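Hypothetical protein (PDB 2H1T) is of unknown function but, as a member of a putative glycolipid-binding family, may take part in glycolipid metabolism. Local coordinates at residues S143-Y156 against E159-V172. Numbering follows the deposited sequence.
Sequences SMRQAYTRLDASHY and ENLEGSAFKAVLLV
Three antiparallel strands meet here: A147 pairs with E159 through two backbone hydrogen bonds and Y156 does the same with L170, so strand 155-160 is hydrogen-bonded to 142-152 on one edge and to 167-172 on the other. The first hairpin turns through a type I turn from D152 to H155, with a classic beta bulge, L151 and D152 together standing opposite H155, whose O accepts from both of their N atoms. At the far end, R145 carries the pairing past the end of strand 155-160: its O accepts from L161 N, which sits above the carbonyl plane, and its N gives a short bond to E162 OE2 (2.7 Å, 162° at the hydrogen), met on the anti lone pair. A bend at chi2 (-82°) folds the E162 chain back to make that reach. L161 sets CB over one face of the R145 guanidinium, displaced toward its rim, while its CD2 comes 4.1 Å from A147 CB. M144, a selenomethionine, crosses N160 at about a right angle, SE 3.8 Å from ND2, beside a methylpentanediol molecule, probably from the crystallisation liquor. N160 OD1 takes E162 N in an Asx turn. Back at the D152-H155 turn, L171 CD1 rests over the face of the H155 ring, 3.7 Å from its centroid, a CH-pi contact. D152 OD1 holds the same ring in its own plane through ND1, at 2.8 Å. E159, whose chain runs extended beyond CG, divides its carboxylate: OE1 forms a salt bridge with K167 NZ, OE2 another with R126 of strand 126-135, and water 2 links OE2 to T149 OG1. With two cationic partners, E159 is probably stabilised as the anion, and this one carboxylate ties together four successive strands of the mixed sheet.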
loop_
_atom_site.group_PDB
_atom_site.type_symbol
_atom_site.label_atom_id
_atom_site.label_comp_id
_atom_site.label_asym_id
_atom_site.label_seq_id
_atom_site.Cartn_x
_atom_site.Cartn_y
_atom_site.Cartn_z
ATOM N N SER A 143 -17.559 6.327 -19.531
ATOM C CA SER A 143 -17.033 6.747 -20.821
ATOM C C SER A 143 -16.398 8.145 -20.758
ATOM O O SER A 143 -16.912 9.053 -20.100
ATOM C CB SER A 143 -18.135 6.712 -21.872
ATOM O OG SER A 143 -17.583 7.010 -23.127
HETATM N N MSE A 144 -15.271 8.313 -21.451
HETATM C CA MSE A 144 -14.563 9.598 -21.483
HETATM C C MSE A 144 -13.905 9.845 -22.844
HETATM O O MSE A 144 -13.152 8.997 -23.341
HETATM C CB MSE A 144 -13.495 9.674 -20.394
HETATM C CG MSE A 144 -12.806 10.983 -20.351
HETATM SE SE MSE A 144 -11.341 10.916 -19.157
HETATM C CE MSE A 144 -12.374 10.981 -17.537
ATOM N N ARG A 145 -14.224 10.989 -23.432
ATOM C CA ARG A 145 -13.678 11.402 -24.712
ATOM C C ARG A 145 -12.245 11.915 -24.526
ATOM O O ARG A 145 -11.979 12.725 -23.647
ATOM C CB ARG A 145 -14.572 12.466 -25.361
ATOM C CG ARG A 145 -15.925 11.914 -25.847
ATOM C CD ARG A 145 -16.903 12.995 -26.270
ATOM N NE ARG A 145 -16.305 13.853 -27.287
ATOM C CZ ARG A 145 -16.042 15.149 -27.151
ATOM N NH1 ARG A 145 -16.387 15.827 -26.057
ATOM N NH2 ARG A 145 -15.467 15.788 -28.159
ATOM N N GLN A 146 -11.341 11.395 -25.351
ATOM C CA GLN A 146 -9.920 11.702 -25.261
ATOM C C GLN A 146 -9.397 11.922 -26.663
ATOM O O GLN A 146 -9.979 11.438 -27.614
ATOM C CB GLN A 146 -9.165 10.559 -24.614
ATOM C CG GLN A 146 -9.643 10.211 -23.221
ATOM C CD GLN A 146 -8.864 9.107 -22.584
ATOM O OE1 GLN A 146 -8.068 8.409 -23.241
ATOM N NE2 GLN A 146 -9.032 8.968 -21.270
ATOM N N ALA A 147 -8.275 12.624 -26.793
ATOM C CA ALA A 147 -7.578 12.664 -28.083
ATOM C C ALA A 147 -6.102 12.326 -27.940
ATOM O O ALA A 147 -5.450 12.666 -26.922
ATOM C CB ALA A 147 -7.735 14.020 -28.758
ATOM N N TYR A 148 -5.599 11.648 -28.962
ATOM C CA TYR A 148 -4.177 11.389 -29.122
ATOM C C TYR A 148 -3.677 11.940 -30.460
ATOM O O TYR A 148 -4.276 11.713 -31.524
ATOM C CB TYR A 148 -3.902 9.881 -29.066
ATOM C CG TYR A 148 -3.943 9.232 -27.703
ATOM C CD1 TYR A 148 -5.160 8.984 -27.057
ATOM C CD2 TYR A 148 -2.776 8.769 -27.108
ATOM C CE1 TYR A 148 -5.189 8.342 -25.775
ATOM C CE2 TYR A 148 -2.794 8.141 -25.863
ATOM C CZ TYR A 148 -4.000 7.949 -25.211
ATOM O OH TYR A 148 -4.004 7.333 -23.985
ATOM N N THR A 149 -2.560 12.674 -30.406
ATOM C CA THR A 149 -1.874 13.079 -31.600
ATOM C C THR A 149 -0.417 12.601 -31.576
ATOM O O THR A 149 0.311 12.860 -30.608
ATOM C CB THR A 149 -1.989 14.611 -31.754
ATOM O OG1 THR A 149 -3.392 14.977 -31.674
ATOM C CG2 THR A 149 -1.390 15.063 -33.061
ATOM N N ARG A 150 0.017 11.912 -32.632
ATOM C CA ARG A 150 1.407 11.532 -32.756
ATOM C C ARG A 150 2.268 12.719 -33.210
ATOM O O ARG A 150 2.058 13.300 -34.281
ATOM C CB ARG A 150 1.582 10.327 -33.684
ATOM C CG ARG A 150 3.032 10.013 -33.983
ATOM C CD ARG A 150 3.197 8.684 -34.677
ATOM N NE ARG A 150 4.445 8.656 -35.404
ATOM C CZ ARG A 150 5.081 7.558 -35.810
ATOM N NH1 ARG A 150 4.605 6.361 -35.535
ATOM N NH2 ARG A 150 6.254 7.681 -36.436
ATOM N N LEU A 151 3.260 13.064 -32.404
ATOM C CA LEU A 151 4.127 14.218 -32.682
ATOM C C LEU A 151 5.358 13.712 -33.412
ATOM O O LEU A 151 5.809 14.307 -34.402
ATOM C CB LEU A 151 4.518 14.964 -31.403
ATOM C CG LEU A 151 3.349 15.464 -30.527
ATOM C CD1 LEU A 151 3.901 16.121 -29.254
ATOM C CD2 LEU A 151 2.446 16.410 -31.333
ATOM N N ASP A 152 5.924 12.628 -32.886
ATOM C CA ASP A 152 6.970 11.858 -33.569
ATOM C C ASP A 152 6.896 10.424 -33.059
ATOM O O ASP A 152 5.957 10.092 -32.311
ATOM C CB ASP A 152 8.375 12.524 -33.431
ATOM C CG ASP A 152 8.911 12.570 -32.012
ATOM O OD1 ASP A 152 8.462 11.809 -31.139
ATOM O OD2 ASP A 152 9.868 13.351 -31.776
ATOM N N ALA A 153 7.835 9.561 -33.458
ATOM C CA ALA A 153 7.734 8.132 -33.045
ATOM C C ALA A 153 7.675 7.954 -31.557
ATOM O O ALA A 153 7.032 7.038 -31.085
ATOM C CB ALA A 153 8.889 7.310 -33.572
ATOM N N SER A 154 8.346 8.820 -30.809
ATOM C CA SER A 154 8.436 8.615 -29.356
ATOM C C SER A 154 7.607 9.610 -28.499
ATOM O O SER A 154 7.617 9.542 -27.265
ATOM C CB SER A 154 9.910 8.586 -28.957
ATOM O OG SER A 154 10.464 9.884 -28.973
ATOM N N HIS A 155 6.864 10.506 -29.142
ATOM C CA HIS A 155 6.082 11.491 -28.412
ATOM C C HIS A 155 4.661 11.550 -28.934
ATOM O O HIS A 155 4.442 11.696 -30.147
ATOM C CB HIS A 155 6.679 12.883 -28.537
ATOM C CG HIS A 155 8.021 13.052 -27.915
ATOM N ND1 HIS A 155 9.182 12.759 -28.589
ATOM C CD2 HIS A 155 8.392 13.512 -26.691
ATOM C CE1 HIS A 155 10.214 13.029 -27.813
ATOM N NE2 HIS A 155 9.764 13.493 -26.659
ATOM N N TYR A 156 3.714 11.502 -27.987
ATOM C CA TYR A 156 2.296 11.644 -28.222
ATOM C C TYR A 156 1.687 12.758 -27.363
ATOM O O TYR A 156 1.963 12.837 -26.154
ATOM C CB TYR A 156 1.582 10.325 -27.860
ATOM C CG TYR A 156 1.738 9.303 -28.936
ATOM C CD1 TYR A 156 2.923 8.574 -29.056
ATOM C CD2 TYR A 156 0.733 9.092 -29.894
ATOM C CE1 TYR A 156 3.090 7.656 -30.099
ATOM C CE2 TYR A 156 0.900 8.131 -30.912
ATOM C CZ TYR A 156 2.076 7.448 -31.018
ATOM O OH TYR A 156 2.267 6.531 -32.037
ATOM N N GLU A 159 -4.859 14.582 -24.814
ATOM C CA GLU A 159 -5.795 15.619 -24.361
ATOM C C GLU A 159 -7.106 15.028 -23.804
ATOM O O GLU A 159 -7.710 14.145 -24.415
ATOM C CB GLU A 159 -6.164 16.557 -25.507
ATOM C CG GLU A 159 -4.982 17.141 -26.271
ATOM C CD GLU A 159 -5.383 17.957 -27.471
ATOM O OE1 GLU A 159 -5.711 19.162 -27.301
ATOM O OE2 GLU A 159 -5.346 17.401 -28.591
ATOM N N ASN A 160 -7.568 15.565 -22.685
ATOM C CA ASN A 160 -8.954 15.371 -22.257
ATOM C C ASN A 160 -9.906 16.153 -23.151
ATOM O O ASN A 160 -9.683 17.355 -23.419
ATOM C CB ASN A 160 -9.136 15.876 -20.825
ATOM C CG ASN A 160 -10.588 15.779 -20.341
ATOM O OD1 ASN A 160 -11.394 16.720 -20.518
ATOM N ND2 ASN A 160 -10.922 14.656 -19.704
ATOM N N LEU A 161 -10.992 15.510 -23.548
ATOM C CA LEU A 161 -12.007 16.201 -24.328
ATOM C C LEU A 161 -13.267 16.506 -23.542
ATOM O O LEU A 161 -14.221 17.024 -24.115
ATOM C CB LEU A 161 -12.321 15.442 -25.626
ATOM C CG LEU A 161 -11.185 15.207 -26.615
ATOM C CD1 LEU A 161 -11.717 14.631 -27.929
ATOM C CD2 LEU A 161 -10.440 16.452 -26.910
ATOM N N GLU A 162 -13.313 16.257 -22.236
ATOM C CA GLU A 162 -14.603 16.444 -21.544
ATOM C C GLU A 162 -14.801 17.786 -20.845
ATOM O O GLU A 162 -15.918 18.088 -20.396
ATOM C CB GLU A 162 -14.900 15.308 -20.560
ATOM C CG GLU A 162 -14.919 13.936 -21.167
ATOM C CD GLU A 162 -16.213 13.560 -21.859
ATOM O OE1 GLU A 162 -17.260 14.184 -21.609
ATOM O OE2 GLU A 162 -16.197 12.604 -22.654
ATOM N N GLY A 163 -13.763 18.622 -20.777
ATOM C CA GLY A 163 -13.926 19.961 -20.211
ATOM C C GLY A 163 -12.791 20.467 -19.351
ATOM O O GLY A 163 -12.624 21.684 -19.252
ATOM N N SER A 164 -12.028 19.566 -18.716
ATOM C CA SER A 164 -10.795 19.955 -17.950
ATOM C C SER A 164 -9.714 20.686 -18.765
ATOM O O SER A 164 -8.897 21.402 -18.215
ATOM C CB SER A 164 -10.104 18.723 -17.381
ATOM O OG SER A 164 -9.493 18.007 -18.432
ATOM N N ALA A 165 -9.701 20.494 -20.077
ATOM C CA ALA A 165 -8.619 20.996 -20.927
ATOM C C ALA A 165 -7.251 20.411 -20.567
ATOM O O ALA A 165 -6.262 20.943 -21.066
ATOM C CB ALA A 165 -8.545 22.516 -20.897
ATOM N N PHE A 166 -7.168 19.344 -19.748
ATOM C CA PHE A 166 -5.870 18.746 -19.438
ATOM C C PHE A 166 -5.161 18.226 -20.700
ATOM O O PHE A 166 -5.740 17.539 -21.526
ATOM C CB PHE A 166 -6.003 17.594 -18.432
ATOM C CG PHE A 166 -4.672 16.957 -18.068
ATOM C CD1 PHE A 166 -3.810 17.601 -17.208
ATOM C CD2 PHE A 166 -4.260 15.752 -18.661
ATOM C CE1 PHE A 166 -2.574 17.050 -16.910
ATOM C CE2 PHE A 166 -3.048 15.187 -18.348
ATOM C CZ PHE A 166 -2.201 15.846 -17.459
ATOM N N LYS A 167 -3.876 18.521 -20.813
ATOM C CA LYS A 167 -3.077 18.088 -21.940
ATOM C C LYS A 167 -1.708 17.692 -21.426
ATOM O O LYS A 167 -1.195 18.287 -20.461
ATOM C CB LYS A 167 -2.922 19.231 -22.968
ATOM C CG LYS A 167 -4.221 19.873 -23.382
ATOM C CD LYS A 167 -4.030 20.760 -24.631
ATOM C CE LYS A 167 -5.222 21.624 -24.906
ATOM N NZ LYS A 167 -6.423 20.837 -25.254
ATOM N N ALA A 168 -1.114 16.679 -22.061
ATOM C CA ALA A 168 0.217 16.234 -21.715
ATOM C C ALA A 168 0.922 15.668 -22.944
ATOM O O ALA A 168 0.245 15.206 -23.900
ATOM C CB ALA A 168 0.180 15.188 -20.590
ATOM N N VAL A 169 2.259 15.777 -22.961
ATOM C CA VAL A 169 3.105 15.087 -23.956
ATOM C C VAL A 169 3.779 13.877 -23.325
ATOM O O VAL A 169 4.498 14.008 -22.356
ATOM C CB VAL A 169 4.244 15.948 -24.517
ATOM C CG1 VAL A 169 5.238 15.061 -25.333
ATOM C CG2 VAL A 169 3.709 17.087 -25.361
ATOM N N LEU A 170 3.514 12.690 -23.872
ATOM C CA LEU A 170 4.028 11.427 -23.346
ATOM C C LEU A 170 5.245 11.002 -24.137
ATOM O O LEU A 170 5.257 11.080 -25.388
ATOM C CB LEU A 170 2.973 10.315 -23.381
ATOM C CG LEU A 170 1.556 10.687 -22.897
ATOM C CD1 LEU A 170 0.693 9.385 -22.764
ATOM C CD2 LEU A 170 1.533 11.487 -21.657
ATOM N N LEU A 171 6.303 10.632 -23.410
ATOM C CA LEU A 171 7.475 10.043 -24.029
ATOM C C LEU A 171 7.323 8.511 -23.869
ATOM O O LEU A 171 7.164 8.009 -22.746
ATOM C CB LEU A 171 8.753 10.513 -23.335
ATOM C CG LEU A 171 10.045 9.950 -23.890
ATOM C CD1 LEU A 171 10.432 10.551 -25.250
ATOM C CD2 LEU A 171 11.196 10.146 -22.899
ATOM N N VAL A 172 7.343 7.808 -24.994
ATOM C CA VAL A 172 7.130 6.380 -25.059
ATOM C C VAL A 172 8.310 5.684 -25.751
ATOM O O VAL A 172 9.085 6.304 -26.489
ATOM C CB VAL A 172 5.786 6.017 -25.742
ATOM C CG1 VAL A 172 4.663 6.770 -25.044
ATOM C CG2 VAL A 172 5.763 6.383 -27.258
HETATM O O HOH W 1 -18.526 14.700 -23.765
HETATM O O HOH W 2 -4.177 15.038 -29.146
#